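Local coordinates for coronin (Toxoplasma gondii, PDB 4OZU), which probably binds actin filaments as part of a longer protein, of which this chain is the WD40 beta-propeller domain, at residues C37-T43 / N316-P321; F275-T279 / P365-D369; D84-F90 / S135-A141. All coordinates share one frame; numbering follows the deposited sequence.

How the contacts relate
Seen from the N terminus, the chain first lays down 37-43, which pairs with 316-321 only after 272 residues have intervened; contact 1 therefore closes a loop holding most of the propeller, bringing edge strands 40-41 and 317-319 of two adjacent sheets side by side. Contact 3 (84-90 with 135-141) is nested inside that loop and joins the first strands of two successive four-stranded blades. Contact 2 begins within the same loop, at 275-279, but ends beyond it at 365-369, so it crosses contact 1 and follows contact 3 in series, tying a blade turn to the C-terminal extension. Contacts 1 and 3 touch through F87, packed against A41 and N42.

Contact 1. Residues C37-T43 / N316-P321; sequences CGLAANT and NFCFIP. With ACT (acetate ion), chain C.
C37 sets its CB over one face of the F317 ring, a CH-pi contact 3.8 Å from CB to the ring centroid and 18° off the ring normal, displaced toward the rim. The sulfur of C37 lies farther above the same ring, a more distant sulfur-aromatic contact. F317 points its CB away from 37-43, yet chi1 of 77° places CG between the backbone N and carbonyl carbon, and this brings the far end of the ring back beneath C37. A flat aromatic suits the place: it offers C37 a face, and the side chain also packs on Y272 and I274 of strand 271-275.

The backbones join beside this pair. F317 N donates to C37 O at 2.8 Å, and L39 N returns a longer bond of 3.2 Å to F317 O. G38 between them has a positive phi of 114°, a conformation easy for a residue without CB, and its CA lies 3.5 Å from N316 OD1. The amide of N316 is held from outside, by Q338 through ND2.

L39 crosses N316 at about a right angle, its CD2 against N316 CB, while CD1 lies against the F317 backbone. C318 points toward the opposing segment and puts SG 3.7 Å from L39 CB and 3.9 Å from A41 CB; a small, weakly polar thiol fits between these side chains. Farther on, the P321 ring sets CG 3.5 Å from N42 CA. T43 N donates a hydrogen bond to OXT of an acetate ion, which probably comes from the crystallisation liquor.

Strands 40-41 and 317-319 are outermost in their respective five-stranded sheets, and the single bridge joins F317 to G38, just ahead of strand 40-41: the side-by-side meeting of inner edge strands from adjacent blades around the axis of a beta-propeller.

Contact 2. Residues F275-T279 / P365-D369; sequences FDETT and PPAPD
T278 presents its methyl CG2 to P365, 3.9 Å from P365 CB, where a turn of the WD40 propeller meets the C-terminal part of the chain. Segment 275-279 links the first two strands of a four-stranded blade, 271-275 and 281-286, and 365-369 lies against it and contains strand 367-368, which pairs with 389-390. T278, P365 and P368 bury the most surface here.

T278 divides its two branches between the prolines. With CG2 anti to the backbone N, the methyl reaches P365 and also comes within 3.7 Å of P366 O, while OG1, beside the backbone N, turns to the P368 ring and lies 3.4 Å from its CD. A threonine suits this spot because one branch is apolar and the other can be satisfied at home: OG1 donates to E277 OE2 at 2.8 Å, meeting the carboxylate on its anti side. The P365 ring lies with CG against T278 O, a carbonyl oxygen buried without a polar partner. Proline rings give the extended segment compact apolar surfaces, and lacking N-H groups they bring no donors needing partners.

E277 and P368 meet head on, the glutamate end against the ring. The glutamate chain bends at chi2 and brings OE2 beside P368 CD, while OE1 forms a salt bridge with R389 and accepts from L227 N. R389 also binds P366 O, so a single arginine reaches both segments.

D276 shapes the turn from within 275-279. Its OD2 has a salt bridge to K322 and accepts from T279 OG1, and its OD1 closes an Asx turn by accepting from T278 N at 2.9 Å.

Contact 3. Residues D84-F90 / S135-A141; sequences DTNFSPF and SAEWNPA
W138 sends its indole N-H to N86 O, 3.0 Å from NE1, between two neighbouring blades of the WD40 propeller. Parts 84-87 and 135-138 of their first strands run nearly parallel, 12° apart, with side chains bridging them. The acceptor lies in the indole plane, whereas NE1 stands above the N86 carbonyl plane. S88 CA covers one face of the five-membered ring in a CH-pi contact, and P89 CD packs 3.4 Å from W138 CB. Tryptophan suits this place by offering a donor at its edge and a broad apolar face.

N86 uses ND2 twice, donating 3.0 Å to A136 O and weakly to E137 OE2. D84, its CG anti to the backbone N (chi1 -165°), extends to take A136 N on OD2.

Around this shell, K179 forms a salt bridge with E137 OE2, and its positive charge probably eases the approach of the two carboxylates of E137 and D84. An ST turn at S88 and an Asx turn at N139 shape the loops, where F90 CZ meets P140 O at the ring edge. Between the two acids a water donates to D84 OD2 and to E137 OE2, its oxygen 2.6 Å from each.

Contact 1. Residues C37-T43 / N316-P321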
ATOM      1  N   CYS A  37       4.623  -2.535   4.816  1.00 25.40           N
ATOM      2  CA  CYS A  37       3.901  -3.804   4.900  1.00 24.84           C
ATOM      3  C   CYS A  37       4.812  -4.991   4.540  1.00 28.68           C
ATOM      4  O   CYS A  37       4.629  -6.087   5.064  1.00 28.99           O
ATOM      5  CB  CYS A  37       2.649  -3.779   4.014  1.00 24.30           C
ATOM      6  SG  CYS A  37       2.908  -3.319   2.293  1.00 29.12           S
ATOM      7  N   GLY A  38       5.800  -4.762   3.676  1.00 35.04           N
ATOM      8  CA  GLY A  38       6.863  -5.732   3.452  1.00 36.76           C
ATOM      9  C   GLY A  38       6.888  -6.356   2.069  1.00 41.32           C
ATOM     10  O   GLY A  38       7.959  -6.643   1.535  1.00 31.48           O
ATOM     11  N   LEU A  39       5.711  -6.572   1.494  1.00 33.13           N
ATOM     12  CA  LEU A  39       5.600  -7.165   0.169  1.00 29.85           C
ATOM     13  C   LEU A  39       4.967  -6.179  -0.791  1.00 24.18           C
ATOM     14  O   LEU A  39       4.492  -5.113  -0.394  1.00 25.75           O
ATOM     15  CB  LEU A  39       4.766  -8.454   0.209  1.00 26.16           C
ATOM     16  CG  LEU A  39       5.088  -9.467   1.305  1.00 23.24           C
ATOM     17  CD1 LEU A  39       4.083 -10.613   1.269  1.00 24.81           C
ATOM     18  CD2 LEU A  39       6.503  -9.993   1.152  1.00 27.96           C
ATOM     19  N   ALA A  40       4.966  -6.547  -2.064  1.00 25.98           N
ATOM     20  CA  ALA A  40       4.278  -5.786  -3.091  1.00 24.17           C
ATOM     21  C   ALA A  40       3.778  -6.736  -4.170  1.00 29.94           C
ATOM     22  O   ALA A  40       4.345  -7.806  -4.382  1.00 25.25           O
ATOM     23  CB  ALA A  40       5.189  -4.738  -3.690  1.00 23.11           C
ATOM     24  N   ALA A  41       2.696  -6.352  -4.832  1.00 21.82           N
ATOM     25  CA  ALA A  41       2.171  -7.139  -5.936  1.00 23.38           C
ATOM     26  C   ALA A  41       1.459  -6.235  -6.922  1.00 27.87           C
ATOM     27  O   ALA A  41       0.886  -5.215  -6.536  1.00 26.19           O
ATOM     28  CB  ALA A  41       1.223  -8.227  -5.421  1.00 23.91           C
ATOM     29  N   ASN A  42       1.520  -6.588  -8.201  1.00 22.51           N
ATOM     30  CA  ASN A  42       0.655  -5.965  -9.188  1.00 23.65           C
ATOM     31  C   ASN A  42      -0.184  -7.072  -9.827  1.00 23.40           C
ATOM     32  O   ASN A  42      -0.410  -8.102  -9.194  1.00 24.68           O
ATOM     33  CB  ASN A  42       1.459  -5.139 -10.209  1.00 21.16           C
ATOM     34  CG  ASN A  42       2.408  -5.966 -11.071  1.00 22.58           C
ATOM     35  OD1 ASN A  42       2.444  -7.199 -11.014  1.00 21.19           O
ATOM     36  ND2 ASN A  42       3.178  -5.267 -11.897  1.00 23.43           N
ATOM     37  N   THR A  43      -0.674  -6.880 -11.044  1.00 26.95           N
ATOM     38  CA  THR A  43      -1.583  -7.869 -11.613  1.00 32.06           C
ATOM     39  C   THR A  43      -0.854  -9.127 -12.075  1.00 31.06           C
ATOM     40  O   THR A  43      -1.496 -10.129 -12.371  1.00 27.05           O
ATOM     41  CB  THR A  43      -2.377  -7.301 -12.801  1.00 29.91           C
ATOM     42  OG1 THR A  43      -1.478  -6.843 -13.818  1.00 28.61           O
ATOM     43  CG2 THR A  43      -3.266  -6.155 -12.343  1.00 31.26           C
ATOM     44  N   ASN A 316       5.142 -10.399   7.001  1.00 35.59           N
ATOM     45  CA  ASN A 316       5.017  -9.305   6.049  1.00 25.96           C
ATOM     46  C   ASN A 316       3.751  -9.549   5.248  1.00 28.34           C
ATOM     47  O   ASN A 316       3.203 -10.651   5.266  1.00 29.10           O
ATOM     48  CB  ASN A 316       6.215  -9.222   5.095  1.00 30.36           C
ATOM     49  CG  ASN A 316       7.509  -8.852   5.792  1.00 30.80           C
ATOM     50  OD1 ASN A 316       7.689  -7.715   6.238  1.00 30.69           O
ATOM     51  ND2 ASN A 316       8.435  -9.799   5.853  1.00 37.04           N
ATOM     52  N   PHE A 317       3.285  -8.541   4.528  1.00 25.70           N
ATOM     53  CA  PHE A 317       2.100  -8.735   3.712  1.00 25.69           C
ATOM     54  C   PHE A 317       1.955  -7.666   2.641  1.00 24.34           C
ATOM     55  O   PHE A 317       2.684  -6.673   2.615  1.00 22.54           O
ATOM     56  CB  PHE A 317       0.853  -8.737   4.593  1.00 21.37           C
ATOM     57  CG  PHE A 317       0.432  -7.371   5.022  1.00 27.78           C
ATOM     58  CD1 PHE A 317       1.006  -6.764   6.127  1.00 24.85           C
ATOM     59  CD2 PHE A 317      -0.530  -6.684   4.305  1.00 25.99           C
ATOM     60  CE1 PHE A 317       0.620  -5.499   6.507  1.00 25.46           C
ATOM     61  CE2 PHE A 317      -0.911  -5.415   4.681  1.00 25.45           C
ATOM     62  CZ  PHE A 317      -0.342  -4.827   5.779  1.00 25.90           C
ATOM     63  N   CYS A 318       1.004  -7.902   1.748  1.00 20.58           N
ATOM     64  CA  CYS A 318       0.516  -6.877   0.843  1.00 21.98           C
ATOM     65  C   CYS A 318      -0.838  -7.347   0.354  1.00 19.32           C
ATOM     66  O   CYS A 318      -1.234  -8.484   0.613  1.00 19.73           O
ATOM     67  CB  CYS A 318       1.465  -6.639  -0.333  1.00 26.00           C
ATOM     68  SG  CYS A 318       1.506  -7.996  -1.546  1.00 26.99           S
ATOM     69  N   PHE A 319      -1.543  -6.463  -0.333  1.00 19.84           N
ATOM     70  CA  PHE A 319      -2.789  -6.816  -0.995  1.00 20.27           C
ATOM     71  C   PHE A 319      -2.584  -6.677  -2.493  1.00 26.60           C
ATOM     72  O   PHE A 319      -1.754  -5.882  -2.931  1.00 26.28           O
ATOM     73  CB  PHE A 319      -3.934  -5.914  -0.527  1.00 19.67           C
ATOM     74  CG  PHE A 319      -4.496  -6.291   0.813  1.00 20.64           C
ATOM     75  CD1 PHE A 319      -3.752  -6.121   1.966  1.00 23.11           C
ATOM     76  CD2 PHE A 319      -5.778  -6.800   0.918  1.00 22.44           C
ATOM     77  CE1 PHE A 319      -4.273  -6.459   3.196  1.00 22.29           C
ATOM     78  CE2 PHE A 319      -6.302  -7.140   2.143  1.00 23.09           C
ATOM     79  CZ  PHE A 319      -5.548  -6.968   3.283  1.00 19.26           C
ATOM     80  N   ILE A 320      -3.337  -7.438  -3.278  1.00 22.63           N
ATOM     81  CA  ILE A 320      -3.210  -7.380  -4.728  1.00 22.84           C
ATOM     82  C   ILE A 320      -4.089  -6.267  -5.271  1.00 22.12           C
ATOM     83  O   ILE A 320      -4.999  -5.799  -4.583  1.00 22.09           O
ATOM     84  CB  ILE A 320      -3.594  -8.724  -5.405  1.00 21.26           C
ATOM     85  CG1 ILE A 320      -5.091  -9.014  -5.249  1.00 20.53           C
ATOM     86  CG2 ILE A 320      -2.741  -9.854  -4.840  1.00 25.76           C
ATOM     87  CD1 ILE A 320      -5.554 -10.277  -5.986  1.00 24.34           C
ATOM     88  N   PRO A 321      -3.827  -5.836  -6.509  1.00 21.82           N
ATOM     89  CA  PRO A 321      -4.685  -4.792  -7.075  1.00 18.07           C
ATOM     90  C   PRO A 321      -6.075  -5.316  -7.390  1.00 24.15           C
ATOM     91  O   PRO A 321      -6.246  -6.515  -7.599  1.00 22.52           O
ATOM     92  CB  PRO A 321      -3.958  -4.385  -8.362  1.00 23.41           C
ATOM     93  CG  PRO A 321      -2.579  -4.928  -8.229  1.00 30.03           C
ATOM     94  CD  PRO A 321      -2.699  -6.156  -7.396  1.00 23.30           C
TER
HETATM   95  C   ACT C 402      -0.349  -3.662 -13.695  1.00 33.39           C
HETATM   96  O   ACT C 402      -0.539  -4.298 -14.752  1.00 39.63           O
HETATM   97  OXT ACT C 402      -0.599  -4.272 -12.636  1.00 35.31           O
HETATM   98  CH3 ACT C 402       0.144  -2.247 -13.701  1.00 29.78           C

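Contact 2. Residues F275-T279 / P365-D369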
ATOM      1  N   PHE A 275      -6.802   0.500   2.230  1.00 19.09           N
ATOM      2  CA  PHE A 275      -8.109   0.917   1.733  1.00 18.19           C
ATOM      3  C   PHE A 275      -8.369   0.435   0.312  1.00 20.58           C
ATOM      4  O   PHE A 275      -7.569   0.668  -0.594  1.00 23.61           O
ATOM      5  CB  PHE A 275      -8.237   2.440   1.787  1.00 19.18           C
ATOM      6  CG  PHE A 275      -9.635   2.954   1.530  1.00 18.61           C
ATOM      7  CD1 PHE A 275     -10.719   2.460   2.240  1.00 19.35           C
ATOM      8  CD2 PHE A 275      -9.854   3.963   0.605  1.00 18.52           C
ATOM      9  CE1 PHE A 275     -11.991   2.954   2.021  1.00 22.33           C
ATOM     10  CE2 PHE A 275     -11.127   4.459   0.379  1.00 17.57           C
ATOM     11  CZ  PHE A 275     -12.192   3.959   1.087  1.00 19.13           C
ATOM     12  N   ASP A 276      -9.493  -0.251   0.148  1.00 19.23           N
ATOM     13  CA  ASP A 276     -10.046  -0.589  -1.157  1.00 19.82           C
ATOM     14  C   ASP A 276     -10.950   0.573  -1.548  1.00 20.34           C
ATOM     15  O   ASP A 276     -12.085   0.668  -1.094  1.00 18.31           O
ATOM     16  CB  ASP A 276     -10.810  -1.920  -1.085  1.00 18.17           C
ATOM     17  CG  ASP A 276     -11.570  -2.263  -2.373  1.00 19.93           C
ATOM     18  OD1 ASP A 276     -11.608  -1.434  -3.310  1.00 23.83           O
ATOM     19  OD2 ASP A 276     -12.166  -3.378  -2.428  1.00 19.69           O
ATOM     20  N   GLU A 277     -10.428   1.466  -2.382  1.00 21.14           N
ATOM     21  CA  GLU A 277     -11.118   2.707  -2.710  1.00 16.60           C
ATOM     22  C   GLU A 277     -12.393   2.449  -3.507  1.00 16.11           C
ATOM     23  O   GLU A 277     -13.248   3.326  -3.620  1.00 22.86           O
ATOM     24  CB  GLU A 277     -10.194   3.632  -3.506  1.00 20.81           C
ATOM     25  CG  GLU A 277      -9.961   3.193  -4.955  1.00 23.18           C
ATOM     26  CD  GLU A 277     -11.016   3.733  -5.910  1.00 19.04           C
ATOM     27  OE1 GLU A 277     -11.289   4.954  -5.872  1.00 21.21           O
ATOM     28  OE2 GLU A 277     -11.573   2.936  -6.698  1.00 21.65           O
ATOM     29  N   THR A 278     -12.501   1.250  -4.067  1.00 16.57           N
ATOM     30  CA  THR A 278     -13.591   0.920  -4.977  1.00 18.77           C
ATOM     31  C   THR A 278     -14.835   0.412  -4.242  1.00 18.16           C
ATOM     32  O   THR A 278     -15.957   0.700  -4.662  1.00 21.93           O
ATOM     33  CB  THR A 278     -13.139  -0.135  -6.012  1.00 23.29           C
ATOM     34  OG1 THR A 278     -11.824   0.195  -6.490  1.00 23.89           O
ATOM     35  CG2 THR A 278     -14.110  -0.186  -7.185  1.00 23.05           C
ATOM     36  N   THR A 279     -14.638  -0.327  -3.151  1.00 17.96           N
ATOM     37  CA  THR A 279     -15.751  -0.844  -2.351  1.00 19.19           C
ATOM     38  C   THR A 279     -15.869  -0.183  -0.982  1.00 18.51           C
ATOM     39  O   THR A 279     -16.924  -0.255  -0.346  1.00 19.68           O
ATOM     40  CB  THR A 279     -15.638  -2.363  -2.109  1.00 22.24           C
ATOM     41  OG1 THR A 279     -14.493  -2.633  -1.293  1.00 19.41           O
ATOM     42  CG2 THR A 279     -15.537  -3.133  -3.424  1.00 27.56           C
ATOM     43  N   PRO A 365     -17.748  -2.141  -8.994  1.00 20.05           N
ATOM     44  CA  PRO A 365     -17.773  -0.837  -9.660  1.00 20.07           C
ATOM     45  C   PRO A 365     -16.529  -0.651 -10.518  1.00 22.24           C
ATOM     46  O   PRO A 365     -15.586  -1.436 -10.397  1.00 21.04           O
ATOM     47  CB  PRO A 365     -17.793   0.163  -8.501  1.00 22.79           C
ATOM     48  CG  PRO A 365     -18.163  -0.636  -7.280  1.00 22.44           C
ATOM     49  CD  PRO A 365     -17.657  -2.017  -7.530  1.00 19.83           C
ATOM     50  N   PRO A 366     -16.516   0.384 -11.367  1.00 25.61           N
ATOM     51  CA  PRO A 366     -15.338   0.675 -12.192  1.00 25.71           C
ATOM     52  C   PRO A 366     -14.076   0.796 -11.338  1.00 23.94           C
ATOM     53  O   PRO A 366     -14.021   1.603 -10.409  1.00 22.88           O
ATOM     54  CB  PRO A 366     -15.699   2.001 -12.859  1.00 24.25           C
ATOM     55  CG  PRO A 366     -17.200   2.021 -12.863  1.00 25.73           C
ATOM     56  CD  PRO A 366     -17.603   1.352 -11.592  1.00 27.01           C
ATOM     57  N   ALA A 367     -13.085  -0.031 -11.650  1.00 23.37           N
ATOM     58  CA  ALA A 367     -11.880  -0.147 -10.837  1.00 20.59           C
ATOM     59  C   ALA A 367     -10.788   0.763 -11.373  1.00 24.00           C
ATOM     60  O   ALA A 367     -10.782   1.076 -12.561  1.00 20.79           O
ATOM     61  CB  ALA A 367     -11.406  -1.576 -10.820  1.00 19.91           C
ATOM     62  N   PRO A 368      -9.859   1.192 -10.502  1.00 20.58           N
ATOM     63  CA  PRO A 368      -8.732   1.977 -11.014  1.00 21.57           C
ATOM     64  C   PRO A 368      -8.032   1.257 -12.155  1.00 21.70           C
ATOM     65  O   PRO A 368      -7.667   0.092 -11.997  1.00 22.94           O
ATOM     66  CB  PRO A 368      -7.810   2.116  -9.797  1.00 21.03           C
ATOM     67  CG  PRO A 368      -8.719   1.979  -8.617  1.00 29.12           C
ATOM     68  CD  PRO A 368      -9.785   1.000  -9.041  1.00 21.11           C
ATOM     69  N   ASP A 369      -7.872   1.939 -13.285  1.00 21.88           N
ATOM     70  CA  ASP A 369      -7.232   1.349 -14.453  1.00 18.98           C
ATOM     71  C   ASP A 369      -5.724   1.553 -14.447  1.00 23.30           C
ATOM     72  O   ASP A 369      -5.197   2.346 -13.674  1.00 23.49           O
ATOM     73  CB  ASP A 369      -7.814   1.941 -15.731  1.00 24.23           C
ATOM     74  CG  ASP A 369      -7.703   0.997 -16.927  1.00 29.98           C
ATOM     75  OD1 ASP A 369      -7.129  -0.112 -16.788  1.00 33.72           O
ATOM     76  OD2 ASP A 369      -8.190   1.372 -18.013  1.00 33.96           O
TER

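Contact 3. Residues D84-F90 / S135-A141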
ATOM      1  N   ASP A  84      11.143  -0.637   1.576  1.00 22.50           N
ATOM      2  CA  ASP A  84       9.825  -0.545   0.968  1.00 19.97           C
ATOM      3  C   ASP A  84       9.916  -0.886  -0.510  1.00 27.89           C
ATOM      4  O   ASP A  84      10.942  -0.677  -1.154  1.00 23.74           O
ATOM      5  CB  ASP A  84       9.222   0.858   1.149  1.00 21.55           C
ATOM      6  CG  ASP A  84       7.722   0.904   0.851  1.00 27.87           C
ATOM      7  OD1 ASP A  84       7.061  -0.156   0.937  1.00 29.38           O
ATOM      8  OD2 ASP A  84       7.196   2.005   0.541  1.00 24.41           O
ATOM      9  N   THR A  85       8.823  -1.413  -1.040  1.00 20.48           N
ATOM     10  CA  THR A  85       8.742  -1.802  -2.439  1.00 23.05           C
ATOM     11  C   THR A  85       7.340  -1.463  -2.921  1.00 19.23           C
ATOM     12  O   THR A  85       6.380  -1.692  -2.200  1.00 23.15           O
ATOM     13  CB  THR A  85       8.995  -3.316  -2.655  1.00 23.47           C
ATOM     14  OG1 THR A  85      10.265  -3.693  -2.104  1.00 27.17           O
ATOM     15  CG2 THR A  85       8.974  -3.649  -4.132  1.00 24.57           C
ATOM     16  N   ASN A  86       7.222  -0.927  -4.130  1.00 21.49           N
ATOM     17  CA  ASN A  86       5.909  -0.686  -4.725  1.00 21.39           C
ATOM     18  C   ASN A  86       5.965  -0.748  -6.243  1.00 22.18           C
ATOM     19  O   ASN A  86       6.806  -0.111  -6.873  1.00 21.08           O
ATOM     20  CB  ASN A  86       5.340   0.667  -4.281  1.00 23.39           C
ATOM     21  CG  ASN A  86       4.482   0.560  -3.028  1.00 25.65           C
ATOM     22  OD1 ASN A  86       3.525  -0.218  -2.976  1.00 23.78           O
ATOM     23  ND2 ASN A  86       4.831   1.332  -2.009  1.00 23.79           N
ATOM     24  N   PHE A  87       5.066  -1.534  -6.824  1.00 20.51           N
ATOM     25  CA  PHE A  87       4.890  -1.544  -8.268  1.00 20.24           C
ATOM     26  C   PHE A  87       4.230  -0.260  -8.753  1.00 20.04           C
ATOM     27  O   PHE A  87       3.447   0.364  -8.027  1.00 21.49           O
ATOM     28  CB  PHE A  87       4.045  -2.739  -8.693  1.00 19.48           C
ATOM     29  CG  PHE A  87       4.767  -4.049  -8.598  1.00 19.62           C
ATOM     30  CD1 PHE A  87       5.549  -4.494  -9.645  1.00 20.90           C
ATOM     31  CD2 PHE A  87       4.675  -4.828  -7.456  1.00 18.92           C
ATOM     32  CE1 PHE A  87       6.220  -5.696  -9.563  1.00 21.26           C
ATOM     33  CE2 PHE A  87       5.347  -6.038  -7.370  1.00 21.43           C
ATOM     34  CZ  PHE A  87       6.119  -6.467  -8.427  1.00 24.74           C
ATOM     35  N   SER A  88       4.545   0.131  -9.981  1.00 22.43           N
ATOM     36  CA  SER A  88       3.856   1.241 -10.620  1.00 22.20           C
ATOM     37  C   SER A  88       2.367   0.945 -10.735  1.00 23.16           C
ATOM     38  O   SER A  88       1.977  -0.198 -10.956  1.00 18.81           O
ATOM     39  CB  SER A  88       4.417   1.504 -12.011  1.00 21.12           C
ATOM     40  OG  SER A  88       3.554   2.359 -12.741  1.00 20.28           O
ATOM     41  N   PRO A  89       1.527   1.975 -10.599  1.00 21.69           N
ATOM     42  CA  PRO A  89       0.093   1.746 -10.808  1.00 18.76           C
ATOM     43  C   PRO A  89      -0.281   1.482 -12.260  1.00 17.94           C
ATOM     44  O   PRO A  89      -1.408   1.048 -12.527  1.00 19.11           O
ATOM     45  CB  PRO A  89      -0.551   3.065 -10.338  1.00 19.33           C
ATOM     46  CG  PRO A  89       0.500   3.798  -9.603  1.00 23.23           C
ATOM     47  CD  PRO A  89       1.807   3.351 -10.166  1.00 22.67           C
ATOM     48  N   PHE A  90       0.633   1.765 -13.184  1.00 20.17           N
ATOM     49  CA  PHE A  90       0.299   1.776 -14.606  1.00 22.19           C
ATOM     50  C   PHE A  90       1.090   0.791 -15.455  1.00 25.22           C
ATOM     51  O   PHE A  90       0.549   0.185 -16.369  1.00 24.41           O
ATOM     52  CB  PHE A  90       0.505   3.180 -15.150  1.00 19.24           C
ATOM     53  CG  PHE A  90      -0.077   4.243 -14.270  1.00 19.88           C
ATOM     54  CD1 PHE A  90      -1.445   4.311 -14.059  1.00 20.84           C
ATOM     55  CD2 PHE A  90       0.741   5.168 -13.647  1.00 20.26           C
ATOM     56  CE1 PHE A  90      -1.977   5.279 -13.244  1.00 18.09           C
ATOM     57  CE2 PHE A  90       0.204   6.146 -12.835  1.00 22.76           C
ATOM     58  CZ  PHE A  90      -1.149   6.198 -12.633  1.00 16.93           C
ATOM     59  N   SER A 135      10.012   4.761   2.616  1.00 24.28           N
ATOM     60  CA  SER A 135       8.858   4.571   1.759  1.00 23.43           C
ATOM     61  C   SER A 135       9.137   5.055   0.350  1.00 22.75           C
ATOM     62  O   SER A 135       9.970   5.925   0.132  1.00 24.07           O
ATOM     63  CB  SER A 135       7.639   5.296   2.333  1.00 30.59           C
ATOM     64  OG  SER A 135       7.860   6.690   2.401  1.00 38.24           O
ATOM     65  N   ALA A 136       8.434   4.458  -0.605  1.00 20.11           N
ATOM     66  CA  ALA A 136       8.485   4.880  -1.992  1.00 19.55           C
ATOM     67  C   ALA A 136       7.104   4.614  -2.573  1.00 19.65           C
ATOM     68  O   ALA A 136       6.746   3.465  -2.823  1.00 23.92           O
ATOM     69  CB  ALA A 136       9.554   4.135  -2.757  1.00 23.88           C
ATOM     70  N   GLU A 137       6.338   5.682  -2.763  1.00 20.54           N
ATOM     71  CA  GLU A 137       4.942   5.575  -3.178  1.00 21.75           C
ATOM     72  C   GLU A 137       4.663   6.329  -4.475  1.00 17.52           C
ATOM     73  O   GLU A 137       4.956   7.524  -4.604  1.00 18.96           O
ATOM     74  CB  GLU A 137       4.025   6.103  -2.074  1.00 23.31           C
ATOM     75  CG  GLU A 137       3.985   5.234  -0.821  1.00 24.96           C
ATOM     76  CD  GLU A 137       3.028   4.058  -0.925  1.00 37.28           C
ATOM     77  OE1 GLU A 137       2.188   4.033  -1.849  1.00 31.51           O
ATOM     78  OE2 GLU A 137       3.115   3.154  -0.066  1.00 31.68           O
ATOM     79  N   TRP A 138       4.069   5.615  -5.421  1.00 20.29           N
ATOM     80  CA  TRP A 138       3.717   6.182  -6.710  1.00 19.77           C
ATOM     81  C   TRP A 138       2.416   6.961  -6.643  1.00 22.55           C
ATOM     82  O   TRP A 138       1.445   6.512  -6.031  1.00 20.40           O
ATOM     83  CB  TRP A 138       3.552   5.082  -7.754  1.00 19.46           C
ATOM     84  CG  TRP A 138       4.758   4.266  -8.041  1.00 19.52           C
ATOM     85  CD1 TRP A 138       5.075   3.047  -7.513  1.00 23.19           C
ATOM     86  CD2 TRP A 138       5.791   4.579  -8.977  1.00 18.06           C
ATOM     87  NE1 TRP A 138       6.254   2.588  -8.055  1.00 21.56           N
ATOM     88  CE2 TRP A 138       6.713   3.511  -8.955  1.00 22.50           C
ATOM     89  CE3 TRP A 138       6.029   5.661  -9.831  1.00 22.59           C
ATOM     90  CZ2 TRP A 138       7.849   3.494  -9.753  1.00 23.43           C
ATOM     91  CZ3 TRP A 138       7.169   5.646 -10.616  1.00 21.60           C
ATOM     92  CH2 TRP A 138       8.063   4.569 -10.572  1.00 22.93           C
ATOM     93  N   ASN A 139       2.394   8.102  -7.317  1.00 18.34           N
ATOM     94  CA  ASN A 139       1.167   8.849  -7.508  1.00 17.49           C
ATOM     95  C   ASN A 139       0.158   7.985  -8.264  1.00 22.16           C
ATOM     96  O   ASN A 139       0.496   7.408  -9.293  1.00 19.36           O
ATOM     97  CB  ASN A 139       1.455  10.141  -8.269  1.00 16.91           C
ATOM     98  CG  ASN A 139       0.274  11.081  -8.278  1.00 19.87           C
ATOM     99  OD1 ASN A 139      -0.796  10.754  -8.804  1.00 19.88           O
ATOM    100  ND2 ASN A 139       0.456  12.256  -7.690  1.00 20.87           N
ATOM    101  N   PRO A 140      -1.079   7.886  -7.755  1.00 20.33           N
ATOM    102  CA  PRO A 140      -2.069   6.998  -8.380  1.00 16.37           C
ATOM    103  C   PRO A 140      -2.701   7.566  -9.644  1.00 17.41           C
ATOM    104  O   PRO A 140      -3.407   6.830 -10.324  1.00 19.18           O
ATOM    105  CB  PRO A 140      -3.127   6.839  -7.285  1.00 21.56           C
ATOM    106  CG  PRO A 140      -3.057   8.112  -6.526  1.00 22.21           C
ATOM    107  CD  PRO A 140      -1.602   8.499  -6.517  1.00 20.00           C
ATOM    108  N   ALA A 141      -2.451   8.835  -9.958  1.00 17.18           N
ATOM    109  CA  ALA A 141      -3.077   9.468 -11.118  1.00 18.74           C
ATOM    110  C   ALA A 141      -2.071   9.935 -12.160  1.00 21.67           C
ATOM    111  O   ALA A 141      -2.420  10.095 -13.330  1.00 22.17           O
ATOM    112  CB  ALA A 141      -3.927  10.634 -10.674  1.00 24.74           C
TER
HETATM  113  O   HOH W   1       5.101   3.066   1.685  0.99 29.34           O